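Local coordinates for protein cysteine desulfurase (Thermococcus onnurineus, PDB 5B7U) that probably uses pyridoxal 5'-phosphate to strip sulfur from L-cysteine, releasing L-alanine and passing the sulfur to a carrier, at residues Lys29-Thr34 against Leu47-Val52; Asn66-Val71 against Gly287-Gly292; His80-Ser85 against Gly292-Leu297; Gln181-Ala186 against Ala211-Gly216. All blocks are in the same frame, centred on the assembly; numbering follows the deposited sequence.

Contact 1. Residues Lys29-Thr34 against Leu47-Val52; sequences KDIPLT and LTPKPV
L47 pushes its side chain among I31, L33 and T34. The methylene of L47 does the closest touching, CB lying 3.7 Å from CG2 of I31. Further out the isobutyl fork splits its work: L47 CD2 meets CD1 of L33 at 3.9 Å, the two side chains crossing at about a right angle, while the other branch, CD1, comes to 4.0 Å from the methyl CG2 of T34. The CG1 branch of I31 turns to P49 instead: anti to the carbonyl carbon (chi1 -49°), it lies 3.9 Å from CA of P49. L33 also packs on L61 of the second subunit, so this apolar patch reaches the dimer interface.

At the polar edge, K50 N gives D30 O a straight hydrogen bond of 2.9 Å (164° at the hydrogen), and CG of K50 rests 3.4 Å from that same oxygen. The D30 side chain crosses the ring of P51, and its OD2 is taken by Y303 OH on helix 291-307. Behind, I31 O accepts from both N and OG1 of T34, the hydroxyl at 2.7 Å, which pins the turn. This is a helix start held by a neighbouring loop: P49 is the N-cap of helix 50-62, and a carbonyl from the N-terminal arm takes the first N-H of that helix.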
loop_
_atom_site.group_PDB
_atom_site.type_symbol
_atom_site.label_atom_id
_atom_site.label_comp_id
_atom_site.label_asym_id
_atom_site.label_seq_id
_atom_site.Cartn_x
_atom_site.Cartn_y
_atom_site.Cartn_z
ATOM N N LYS A 29 12.741 25.613 6.423
ATOM C CA LYS A 29 12.264 26.433 5.331
ATOM C C LYS A 29 11.385 25.682 4.318
ATOM O O LYS A 29 10.613 26.272 3.660
ATOM C CB LYS A 29 13.416 27.076 4.573
ATOM C CG LYS A 29 14.152 28.150 5.344
ATOM C CD LYS A 29 14.876 29.127 4.417
ATOM C CE LYS A 29 15.915 29.985 5.139
ATOM N NZ LYS A 29 15.355 31.273 5.604
ATOM N N ASP A 30 11.556 24.389 4.207
ATOM C CA ASP A 30 10.820 23.587 3.265
ATOM C C ASP A 30 9.575 22.918 3.831
ATOM O O ASP A 30 8.896 22.235 3.133
ATOM C CB ASP A 30 11.725 22.503 2.743
ATOM C CG ASP A 30 12.764 23.019 1.817
ATOM O OD1 ASP A 30 12.598 24.055 1.243
ATOM O OD2 ASP A 30 13.764 22.395 1.720
ATOM N N ILE A 31 9.313 23.146 5.093
ATOM C CA ILE A 31 8.238 22.533 5.812
ATOM C C ILE A 31 7.367 23.557 6.522
ATOM O O ILE A 31 7.648 23.969 7.586
ATOM C CB ILE A 31 8.771 21.512 6.821
ATOM C CG1 ILE A 31 9.784 20.581 6.156
ATOM C CG2 ILE A 31 7.645 20.775 7.459
ATOM C CD1 ILE A 31 10.507 19.646 7.075
ATOM N N PRO A 32 6.292 23.978 5.873
ATOM C CA PRO A 32 5.413 24.997 6.445
ATOM C C PRO A 32 4.890 24.728 7.834
ATOM O O PRO A 32 4.805 25.666 8.589
ATOM C CB PRO A 32 4.253 25.071 5.469
ATOM C CG PRO A 32 4.740 24.494 4.225
ATOM C CD PRO A 32 5.879 23.570 4.538
ATOM N N LEU A 33 4.558 23.498 8.156
ATOM C CA LEU A 33 4.049 23.230 9.469
ATOM C C LEU A 33 4.991 23.605 10.583
ATOM O O LEU A 33 4.573 23.776 11.671
ATOM C CB LEU A 33 3.629 21.775 9.634
ATOM C CG LEU A 33 2.197 21.533 9.165
ATOM C CD1 LEU A 33 1.919 20.097 8.818
ATOM C CD2 LEU A 33 1.146 22.105 10.095
ATOM N N THR A 34 6.265 23.700 10.283
ATOM C CA THR A 34 7.229 24.036 11.332
ATOM C C THR A 34 7.026 25.470 11.797
ATOM O O THR A 34 7.462 25.849 12.849
ATOM C CB THR A 34 8.690 23.812 10.921
ATOM O OG1 THR A 34 9.058 24.617 9.822
ATOM C CG2 THR A 34 8.913 22.352 10.592
ATOM N N LEU A 47 7.203 15.046 9.190
ATOM C CA LEU A 47 6.581 16.092 8.460
ATOM C C LEU A 47 7.188 15.916 7.068
ATOM O O LEU A 47 8.163 15.269 6.935
ATOM C CB LEU A 47 6.844 17.478 9.044
ATOM C CG LEU A 47 6.154 17.803 10.340
ATOM C CD1 LEU A 47 6.450 19.217 10.743
ATOM C CD2 LEU A 47 4.671 17.656 10.178
ATOM N N THR A 48 6.584 16.476 6.056
ATOM C CA THR A 48 7.011 16.259 4.704
ATOM C C THR A 48 7.431 17.541 4.010
ATOM O O THR A 48 6.729 18.485 3.951
ATOM C CB THR A 48 5.893 15.609 3.867
ATOM O OG1 THR A 48 5.327 14.507 4.546
ATOM C CG2 THR A 48 6.397 15.181 2.561
ATOM N N PRO A 49 8.700 17.446 3.490
ATOM C CA PRO A 49 9.187 18.661 2.838
ATOM C C PRO A 49 8.561 18.945 1.498
ATOM O O PRO A 49 8.251 18.063 0.812
ATOM C CB PRO A 49 10.664 18.404 2.619
ATOM C CG PRO A 49 11.011 17.204 3.401
ATOM C CD PRO A 49 9.801 16.399 3.417
ATOM N N LYS A 50 8.455 20.205 1.156
ATOM C CA LYS A 50 7.874 20.576 -0.128
ATOM C C LYS A 50 8.438 19.892 -1.353
ATOM O O LYS A 50 7.633 19.493 -2.163
ATOM C CB LYS A 50 7.872 22.098 -0.311
ATOM C CG LYS A 50 6.786 22.736 0.481
ATOM C CD LYS A 50 6.818 24.253 0.320
ATOM C CE LYS A 50 6.518 24.555 -1.142
ATOM N NZ LYS A 50 5.807 25.859 -1.240
ATOM N N PRO A 51 9.780 19.678 -1.462
ATOM C CA PRO A 51 10.372 18.976 -2.602
ATOM C C PRO A 51 9.883 17.574 -2.783
ATOM O O PRO A 51 9.784 17.136 -3.874
ATOM C CB PRO A 51 11.879 18.997 -2.293
ATOM C CG PRO A 51 12.074 20.277 -1.579
ATOM C CD PRO A 51 10.822 20.426 -0.719
ATOM N N VAL A 52 9.478 16.887 -1.725
ATOM C CA VAL A 52 8.966 15.574 -1.863
ATOM C C VAL A 52 7.516 15.611 -2.456
ATOM O O VAL A 52 7.151 14.817 -3.312
ATOM C CB VAL A 52 8.977 14.886 -0.469
ATOM C CG1 VAL A 52 8.255 13.571 -0.506
ATOM C CG2 VAL A 52 10.416 14.687 0.070
#

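Contact 2. Residues Asn66-Val71 against Gly287-Gly292. With CYS (cysteine), chain C.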
loop_
_atom_site.group_PDB
_atom_site.type_symbol
_atom_site.label_atom_id
_atom_site.label_comp_id
_atom_site.label_asym_id
_atom_site.label_seq_id
_atom_site.Cartn_x
_atom_site.Cartn_y
_atom_site.Cartn_z
ATOM N N ASN A 66 0.689 3.852 -15.741
ATOM C CA ASN A 66 1.077 2.646 -15.067
ATOM C C ASN A 66 2.483 2.244 -15.600
ATOM O O ASN A 66 2.933 2.750 -16.592
ATOM C CB ASN A 66 0.082 1.527 -15.231
ATOM C CG ASN A 66 0.029 0.626 -14.043
ATOM O OD1 ASN A 66 1.033 0.277 -13.483
ATOM N ND2 ASN A 66 -1.155 0.248 -13.669
ATOM N N VAL A 67 3.146 1.358 -14.890
ATOM C CA VAL A 67 4.480 0.987 -15.271
ATOM C C VAL A 67 4.461 -0.272 -16.120
ATOM O O VAL A 67 3.670 -0.388 -16.985
ATOM C CB VAL A 67 5.399 0.891 -14.045
ATOM C CG1 VAL A 67 5.554 2.257 -13.438
ATOM C CG2 VAL A 67 4.830 -0.064 -13.037
ATOM N N HIS A 68 5.334 -1.205 -15.843
ATOM C CA HIS A 68 5.380 -2.449 -16.598
ATOM C C HIS A 68 5.682 -2.249 -18.101
ATOM O O HIS A 68 5.219 -2.975 -18.928
ATOM C CB HIS A 68 4.108 -3.241 -16.415
ATOM C CG HIS A 68 3.749 -3.482 -14.982
ATOM N ND1 HIS A 68 4.542 -4.213 -14.133
ATOM C CD2 HIS A 68 2.674 -3.101 -14.255
ATOM C CE1 HIS A 68 3.980 -4.252 -12.940
ATOM N NE2 HIS A 68 2.842 -3.595 -12.994
ATOM N N ARG A 69 6.489 -1.242 -18.380
ATOM C CA ARG A 69 6.955 -0.919 -19.704
ATOM C C ARG A 69 5.898 -0.905 -20.815
ATOM O O ARG A 69 6.048 -1.548 -21.828
ATOM C CB ARG A 69 8.109 -1.845 -20.072
ATOM C CG ARG A 69 9.399 -1.515 -19.350
ATOM C CD ARG A 69 10.136 -0.299 -19.927
ATOM N NE ARG A 69 11.320 0.032 -19.126
ATOM C CZ ARG A 69 11.905 1.220 -19.053
ATOM N NH1 ARG A 69 11.449 2.253 -19.725
ATOM N NH2 ARG A 69 12.952 1.378 -18.258
ATOM N N GLY A 70 4.846 -0.150 -20.595
ATOM C CA GLY A 70 3.807 0.040 -21.578
ATOM C C GLY A 70 4.489 0.727 -22.743
ATOM O O GLY A 70 5.371 1.534 -22.570
ATOM N N VAL A 71 4.076 0.383 -23.920
ATOM C CA VAL A 71 4.721 0.924 -25.051
ATOM C C VAL A 71 4.803 2.423 -25.106
ATOM O O VAL A 71 5.766 2.925 -25.585
ATOM C CB VAL A 71 4.182 0.308 -26.342
ATOM C CG1 VAL A 71 4.807 0.935 -27.555
ATOM C CG2 VAL A 71 4.431 -1.184 -26.305
ATOM N N GLY A 287 0.204 -6.531 -8.456
ATOM C CA GLY A 287 -0.614 -5.422 -8.869
ATOM C C GLY A 287 0.095 -4.102 -9.060
ATOM O O GLY A 287 1.236 -3.975 -8.844
ATOM N N THR A 288 -0.655 -3.118 -9.504
ATOM C CA THR A 288 -0.117 -1.802 -9.696
ATOM C C THR A 288 0.526 -1.313 -8.391
ATOM O O THR A 288 -0.120 -1.173 -7.423
ATOM C CB THR A 288 -1.215 -0.793 -10.109
ATOM O OG1 THR A 288 -1.847 -1.209 -11.292
ATOM C CG2 THR A 288 -0.655 0.528 -10.333
ATOM N N PRO A 289 1.885 -1.052 -8.472
ATOM C CA PRO A 289 2.490 -0.553 -7.225
ATOM C C PRO A 289 2.105 0.875 -6.888
ATOM O O PRO A 289 1.473 1.500 -7.665
ATOM C CB PRO A 289 3.989 -0.601 -7.458
ATOM C CG PRO A 289 4.242 -0.859 -8.867
ATOM C CD PRO A 289 2.943 -1.000 -9.580
ATOM N N ASN A 290 2.519 1.353 -5.725
ATOM C CA ASN A 290 2.281 2.724 -5.348
ATOM C C ASN A 290 3.385 3.568 -6.029
ATOM O O ASN A 290 4.348 3.954 -5.450
ATOM C CB ASN A 290 2.296 2.922 -3.865
ATOM C CG ASN A 290 1.918 4.320 -3.482
ATOM O OD1 ASN A 290 1.633 5.129 -4.321
ATOM N ND2 ASN A 290 1.939 4.600 -2.225
ATOM N N ILE A 291 3.155 3.847 -7.282
ATOM C CA ILE A 291 4.145 4.464 -8.149
ATOM C C ILE A 291 4.475 5.856 -7.641
ATOM O O ILE A 291 5.656 6.202 -7.507
ATOM C CB ILE A 291 3.712 4.529 -9.626
ATOM C CG1 ILE A 291 3.531 3.119 -10.230
ATOM C CG2 ILE A 291 4.721 5.337 -10.422
ATOM C CD1 ILE A 291 2.455 3.090 -11.292
ATOM N N GLY A 292 3.435 6.638 -7.321
ATOM C CA GLY A 292 3.614 7.964 -6.729
ATOM C C GLY A 292 4.378 7.955 -5.395
ATOM O O GLY A 292 5.226 8.793 -5.150
HETATM N N CYS C . 0.727 8.705 -4.372
HETATM C CA CYS C . 0.977 8.865 -2.927
HETATM C C CYS C . 0.594 7.615 -2.169
HETATM O O CYS C . -0.562 7.090 -2.296
HETATM C CB CYS C . 0.194 10.018 -2.304
HETATM S SG CYS C . -0.070 9.658 -0.544
HETATM O OXT CYS C . 1.487 7.188 -1.403
#
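T288, a pyridoxal phosphate ligand at the dimer interface, is met here by N66. The amide of N66 gives the key bond: ND2 donates to T288 OG1 over 2.9 Å, nearly straight at 165°, with the hydroxyl oxygen almost in the amide plane. The T288 methyl, CG2, lies 3.4 Å from the same ND2, so the amide runs obliquely across both branches of the threonine. The other end of the amide is tied down as well. V67 N donates to N66 OD1 over 2.8 Å, in the carbonyl plane and on a lone pair, which fixes the flip of the group, and ND2 has a second acceptor in A44 O of the second subunit. Beside it V67 packs tip to tip, CG1 against CD1 of I291 at 3.9 Å and CG2 against CD of P289 at 4.0 Å.

Two residues on from T288, N290 is the N-cap of helix 291-307. With CG anti to the backbone N (chi1 -175°), its OD1 accepts from G293 N, and its ND2 donates to OXT of a bound cysteine over 2.8 Å at 174°. N290 of the second subunit binds the same cysteine. The cysteine lies away from T288, its O 12.3 Å from T288 OG1. That hydroxyl is gripped both by N66 ND2 and by the lysine-pyridoxal-phosphate residue of the second subunit, which is consistent with N66 acting as the second-shell residue that sets it.

Contact 3. Residues His80-Ser85 against Gly292-Leu297; sequences HKYEES and GGAIGL. With CYS (cysteine), chain C.
Y82 turns the edge of its ring to A294, with CE1 3.7 Å from the alanine CB; CG anti to the backbone N (chi1 -175°) brings the ring end toward helix 291-307. Aliphatic packing comes from I295, whose CD1 ends 3.9 Å from CB of K81. S85 packs its hydroxyl against the same helix: OG lies 3.8 Å from CG1 of I295 and, closest of all, 3.5 Å from CA of I295, while its CB touches the O of A294.

Small residues at the crossing, S85 on one helix and A294 on the other, go with a close approach: the segments 80-85 and 292-297, of helices 73-93 and 291-307, have axes 8.6 Å apart at 49°, both running roughly the same way. This is helix-helix packing within the pyridoxal-phosphate-dependent fold of the class-V aminotransferase family. The pair stands beside the dimer interface, where G292 N is bonded to T242 of the second subunit. On the ligand side, G292 CA lies 3.8 Å from N of the bound cysteine.

Two side-chain polar bonds lie within helix 73-93. S85 OG donates to K81 O over 2.7 Å, and S85 N reaches the same oxygen from the opposite face of its plane, so the hydroxyl bonds back to its own helix, four residues earlier. The K81 chain, bent at chi2 and chi3, curls until NZ forms a 2.9 Å salt bridge with E84 OE1 on its syn side. Y82 OH leaves the helix to bond E285.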
loop_
_atom_site.group_PDB
_atom_site.type_symbol
_atom_site.label_atom_id
_atom_site.label_comp_id
_atom_site.label_asym_id
_atom_site.label_seq_id
_atom_site.Cartn_x
_atom_site.Cartn_y
_atom_site.Cartn_z
ATOM N N HIS A 80 10.551 4.244 -15.955
ATOM C CA HIS A 80 11.906 4.776 -15.658
ATOM C C HIS A 80 12.011 5.359 -14.251
ATOM O O HIS A 80 13.001 5.077 -13.498
ATOM C CB HIS A 80 12.324 5.798 -16.706
ATOM C CG HIS A 80 13.551 6.595 -16.345
ATOM N ND1 HIS A 80 14.838 6.116 -16.527
ATOM C CD2 HIS A 80 13.688 7.842 -15.838
ATOM C CE1 HIS A 80 15.706 7.023 -16.120
ATOM N NE2 HIS A 80 15.032 8.083 -15.710
ATOM N N LYS A 81 11.044 6.201 -13.858
ATOM C CA LYS A 81 11.129 6.830 -12.555
ATOM C C LYS A 81 10.902 5.827 -11.416
ATOM O O LYS A 81 11.519 5.975 -10.327
ATOM C CB LYS A 81 10.114 7.990 -12.428
ATOM C CG LYS A 81 10.459 9.203 -13.329
ATOM C CD LYS A 81 11.720 9.916 -12.900
ATOM C CE LYS A 81 11.461 10.699 -11.670
ATOM N NZ LYS A 81 12.706 11.446 -11.315
ATOM N N TYR A 82 10.086 4.829 -11.657
ATOM C CA TYR A 82 9.822 3.786 -10.691
ATOM C C TYR A 82 11.129 3.007 -10.454
ATOM O O TYR A 82 11.554 2.851 -9.370
ATOM C CB TYR A 82 8.669 2.886 -11.119
ATOM C CG TYR A 82 8.252 1.824 -10.098
ATOM C CD1 TYR A 82 7.843 2.156 -8.843
ATOM C CD2 TYR A 82 8.267 0.506 -10.423
ATOM C CE1 TYR A 82 7.454 1.207 -7.945
ATOM C CE2 TYR A 82 7.898 -0.451 -9.543
ATOM C CZ TYR A 82 7.502 -0.097 -8.287
ATOM O OH TYR A 82 7.143 -1.060 -7.429
ATOM N N GLU A 83 11.745 2.585 -11.529
ATOM C CA GLU A 83 13.001 1.884 -11.481
ATOM C C GLU A 83 14.068 2.733 -10.785
ATOM O O GLU A 83 14.758 2.242 -9.941
ATOM C CB GLU A 83 13.438 1.505 -12.885
ATOM C CG GLU A 83 12.579 0.429 -13.482
ATOM C CD GLU A 83 12.948 0.081 -14.929
ATOM O OE1 GLU A 83 13.683 0.818 -15.575
ATOM O OE2 GLU A 83 12.458 -0.926 -15.420
ATOM N N GLU A 84 14.157 3.997 -11.133
ATOM C CA GLU A 84 15.089 4.903 -10.506
ATOM C C GLU A 84 14.865 4.934 -8.989
ATOM O O GLU A 84 15.786 4.918 -8.228
ATOM C CB GLU A 84 14.939 6.282 -11.076
ATOM C CG GLU A 84 15.754 7.337 -10.404
ATOM C CD GLU A 84 15.444 8.746 -10.887
ATOM O OE1 GLU A 84 14.509 9.360 -10.406
ATOM O OE2 GLU A 84 16.149 9.237 -11.751
ATOM N N SER A 85 13.602 5.014 -8.589
ATOM C CA SER A 85 13.277 4.999 -7.189
ATOM C C SER A 85 13.708 3.737 -6.489
ATOM O O SER A 85 14.210 3.816 -5.360
ATOM C CB SER A 85 11.731 5.142 -7.046
ATOM O OG SER A 85 11.322 6.385 -7.615
ATOM N N GLY A 292 3.435 6.638 -7.321
ATOM C CA GLY A 292 3.614 7.964 -6.729
ATOM C C GLY A 292 4.378 7.955 -5.395
ATOM O O GLY A 292 5.226 8.793 -5.150
ATOM N N GLY A 293 4.058 6.959 -4.580
ATOM C CA GLY A 293 4.703 6.751 -3.288
ATOM C C GLY A 293 6.178 6.368 -3.373
ATOM O O GLY A 293 6.996 6.880 -2.592
ATOM N N ALA A 294 6.502 5.470 -4.287
ATOM C CA ALA A 294 7.907 5.106 -4.525
ATOM C C ALA A 294 8.686 6.302 -5.007
ATOM O O ALA A 294 9.808 6.550 -4.510
ATOM C CB ALA A 294 7.993 3.930 -5.489
ATOM N N ILE A 295 8.102 7.102 -5.879
ATOM C CA ILE A 295 8.741 8.302 -6.354
ATOM C C ILE A 295 8.936 9.280 -5.193
ATOM O O ILE A 295 9.971 9.849 -5.036
ATOM C CB ILE A 295 7.981 8.911 -7.565
ATOM C CG1 ILE A 295 8.102 7.984 -8.760
ATOM C CG2 ILE A 295 8.470 10.295 -7.899
ATOM C CD1 ILE A 295 7.121 8.160 -9.875
ATOM N N GLY A 296 7.912 9.455 -4.377
ATOM C CA GLY A 296 8.024 10.324 -3.225
ATOM C C GLY A 296 9.087 9.880 -2.208
ATOM O O GLY A 296 9.799 10.645 -1.627
ATOM N N LEU A 297 9.147 8.594 -2.010
ATOM C CA LEU A 297 10.107 8.015 -1.102
ATOM C C LEU A 297 11.542 8.274 -1.623
ATOM O O LEU A 297 12.379 8.672 -0.883
ATOM C CB LEU A 297 9.856 6.549 -0.862
ATOM C CG LEU A 297 10.921 5.761 -0.098
ATOM C CD1 LEU A 297 11.190 6.421 1.238
ATOM C CD2 LEU A 297 10.505 4.322 0.058
HETATM N N CYS C . 0.727 8.705 -4.372
HETATM C CA CYS C . 0.977 8.865 -2.927
HETATM C C CYS C . 0.594 7.615 -2.169
HETATM O O CYS C . -0.562 7.090 -2.296
HETATM C CB CYS C . 0.194 10.018 -2.304
HETATM S SG CYS C . -0.070 9.658 -0.544
HETATM O OXT CYS C . 1.487 7.188 -1.403
#

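Contact 4. Residues Gln181-Ala186 against Ala211-Gly216. With IPA (isopropyl alcohol), chain D.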
loop_
_atom_site.group_PDB
_atom_site.type_symbol
_atom_site.label_atom_id
_atom_site.label_comp_id
_atom_site.label_asym_id
_atom_site.label_seq_id
_atom_site.Cartn_x
_atom_site.Cartn_y
_atom_site.Cartn_z
ATOM N N GLN A 181 14.126 -5.225 16.462
ATOM C CA GLN A 181 14.042 -3.865 16.031
ATOM C C GLN A 181 15.436 -3.216 16.132
ATOM O O GLN A 181 16.219 -3.546 16.954
ATOM C CB GLN A 181 13.062 -3.112 16.892
ATOM C CG GLN A 181 13.567 -2.914 18.276
ATOM C CD GLN A 181 12.540 -2.457 19.300
ATOM O OE1 GLN A 181 11.363 -2.320 19.045
ATOM N NE2 GLN A 181 13.002 -2.279 20.460
ATOM N N HIS A 182 15.716 -2.284 15.259
ATOM C CA HIS A 182 16.947 -1.546 15.286
ATOM C C HIS A 182 16.886 -0.497 16.430
ATOM O O HIS A 182 17.762 -0.397 17.204
ATOM C CB HIS A 182 17.166 -0.896 13.932
ATOM C CG HIS A 182 18.512 -0.296 13.760
ATOM N ND1 HIS A 182 18.948 0.208 12.564
ATOM C CD2 HIS A 182 19.530 -0.135 14.633
ATOM C CE1 HIS A 182 20.164 0.668 12.714
ATOM N NE2 HIS A 182 20.537 0.490 13.959
ATOM N N VAL A 183 15.791 0.237 16.465
ATOM C CA VAL A 183 15.476 1.278 17.487
ATOM C C VAL A 183 14.076 1.021 17.975
ATOM O O VAL A 183 13.177 0.713 17.172
ATOM C CB VAL A 183 15.535 2.679 16.900
ATOM C CG1 VAL A 183 15.283 3.788 17.928
ATOM C CG2 VAL A 183 16.876 2.936 16.269
ATOM N N SER A 184 13.863 1.136 19.295
ATOM C CA SER A 184 12.564 1.070 19.894
ATOM C C SER A 184 11.806 2.367 19.720
ATOM O O SER A 184 12.307 3.433 20.086
ATOM C CB SER A 184 12.639 0.848 21.431
ATOM O OG SER A 184 11.355 0.953 22.037
ATOM N N ASN A 185 10.582 2.248 19.258
ATOM C CA ASN A 185 9.687 3.388 19.117
ATOM C C ASN A 185 9.105 3.906 20.430
ATOM O O ASN A 185 8.599 5.011 20.453
ATOM C CB ASN A 185 8.551 3.057 18.169
ATOM C CG ASN A 185 7.707 1.927 18.693
ATOM O OD1 ASN A 185 8.230 0.842 19.003
ATOM N ND2 ASN A 185 6.428 2.153 18.789
ATOM N N ALA A 186 9.133 3.107 21.480
ATOM C CA ALA A 186 8.575 3.541 22.763
ATOM C C ALA A 186 9.692 4.080 23.697
ATOM O O ALA A 186 9.468 5.046 24.414
ATOM C CB ALA A 186 7.838 2.349 23.416
ATOM N N ALA A 211 13.631 -1.864 10.901
ATOM C CA ALA A 211 14.284 -0.601 10.834
ATOM C C ALA A 211 13.305 0.610 10.712
ATOM O O ALA A 211 13.725 1.700 10.247
ATOM C CB ALA A 211 15.308 -0.581 9.683
ATOM N N ALA A 212 12.072 0.459 11.157
ATOM C CA ALA A 212 11.064 1.510 10.913
ATOM C C ALA A 212 11.491 2.794 11.621
ATOM O O ALA A 212 11.207 3.857 11.136
ATOM C CB ALA A 212 9.711 1.074 11.423
ATOM N N GLN A 213 12.107 2.697 12.786
ATOM C CA GLN A 213 12.492 3.906 13.561
ATOM C C GLN A 213 13.951 4.351 13.343
ATOM O O GLN A 213 14.345 5.463 13.729
ATOM C CB GLN A 213 12.149 3.717 15.042
ATOM C CG GLN A 213 12.422 4.937 15.957
ATOM C CD GLN A 213 11.790 6.283 15.483
ATOM O OE1 GLN A 213 12.355 7.381 15.710
ATOM N NE2 GLN A 213 10.689 6.191 14.757
ATOM N N SER A 214 14.760 3.519 12.682
ATOM C CA SER A 214 16.090 3.915 12.360
ATOM C C SER A 214 16.238 4.570 10.981
ATOM O O SER A 214 17.094 5.433 10.798
ATOM C CB SER A 214 17.045 2.761 12.470
ATOM O OG SER A 214 16.731 1.635 11.681
ATOM N N ALA A 215 15.542 4.056 9.968
ATOM C CA ALA A 215 15.728 4.530 8.624
ATOM C C ALA A 215 15.518 6.040 8.530
ATOM O O ALA A 215 14.516 6.575 9.039
ATOM C CB ALA A 215 14.801 3.776 7.674
ATOM N N GLY A 216 16.453 6.745 7.905
ATOM C CA GLY A 216 16.399 8.214 7.834
ATOM C C GLY A 216 16.891 9.012 9.043
ATOM O O GLY A 216 17.011 10.233 8.950
HETATM C C1 IPA D . 3.320 4.034 15.549
HETATM C C2 IPA D . 4.047 5.079 16.421
HETATM C C3 IPA D . 3.033 5.917 17.165
HETATM O O2 IPA D . 4.928 4.502 17.399
HETATM O O HOH W 1 13.416 0.389 14.290
#
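H182 and S214 form the tight part: ND1 of the imidazole is 2.8 Å from OG of S214, and CB of the same serine is only 3.2 Å from that ND1. S214 places the hydroxyl between its own backbone N and carbonyl carbon (chi1 57°), and OG makes a weak bond to A211 O. V183 fills the space next to it with both branches. CG1 touches CG of Q213 at 3.7 Å, crossing it obliquely, and CG2 meets CB of S214 at 3.8 Å.

The looser part lies between the two backbones and beyond N185. Here one water bridges the two backbones, accepting from V183 N at 3.2 Å and from Q213 N at 3.0 Å. Further along, N185 leads its amide away from the 211-216 loop, and ND2 donates over 3.1 Å to O2 of an isopropanol, probably from the crystallisation liquor, which is also hydrogen-bonded to R391.

Both loops follow parallel strands of the central sheet, and Q213 binds pyridoxal phosphate. With its CG packed on V183 and its backbone N met by the water, the start of its side chain is fixed, which probably aims the amide at the cofactor.

From the N terminus, contact 1 closes first, a short loop in which the arm before strand 38-39 folds onto the start of helix 50-62. Contacts 2 and 3 open next and cross: 66-71 and 80-85 come one after the other, and their partners 287-292 and 292-297 follow far downstream, leading into and along helix 291-307 and sharing G292. R69 and E83 link the two directly by a salt bridge, and V52 of contact 1 packs on G296 of contact 3. Contact 4 opens and closes within that long excursion, tying the loops after strands 177-181 and 206-210 near the chain's centre. Contacts 1 and 2 both meet the second subunit, whereas contact 4 stays inside one chain.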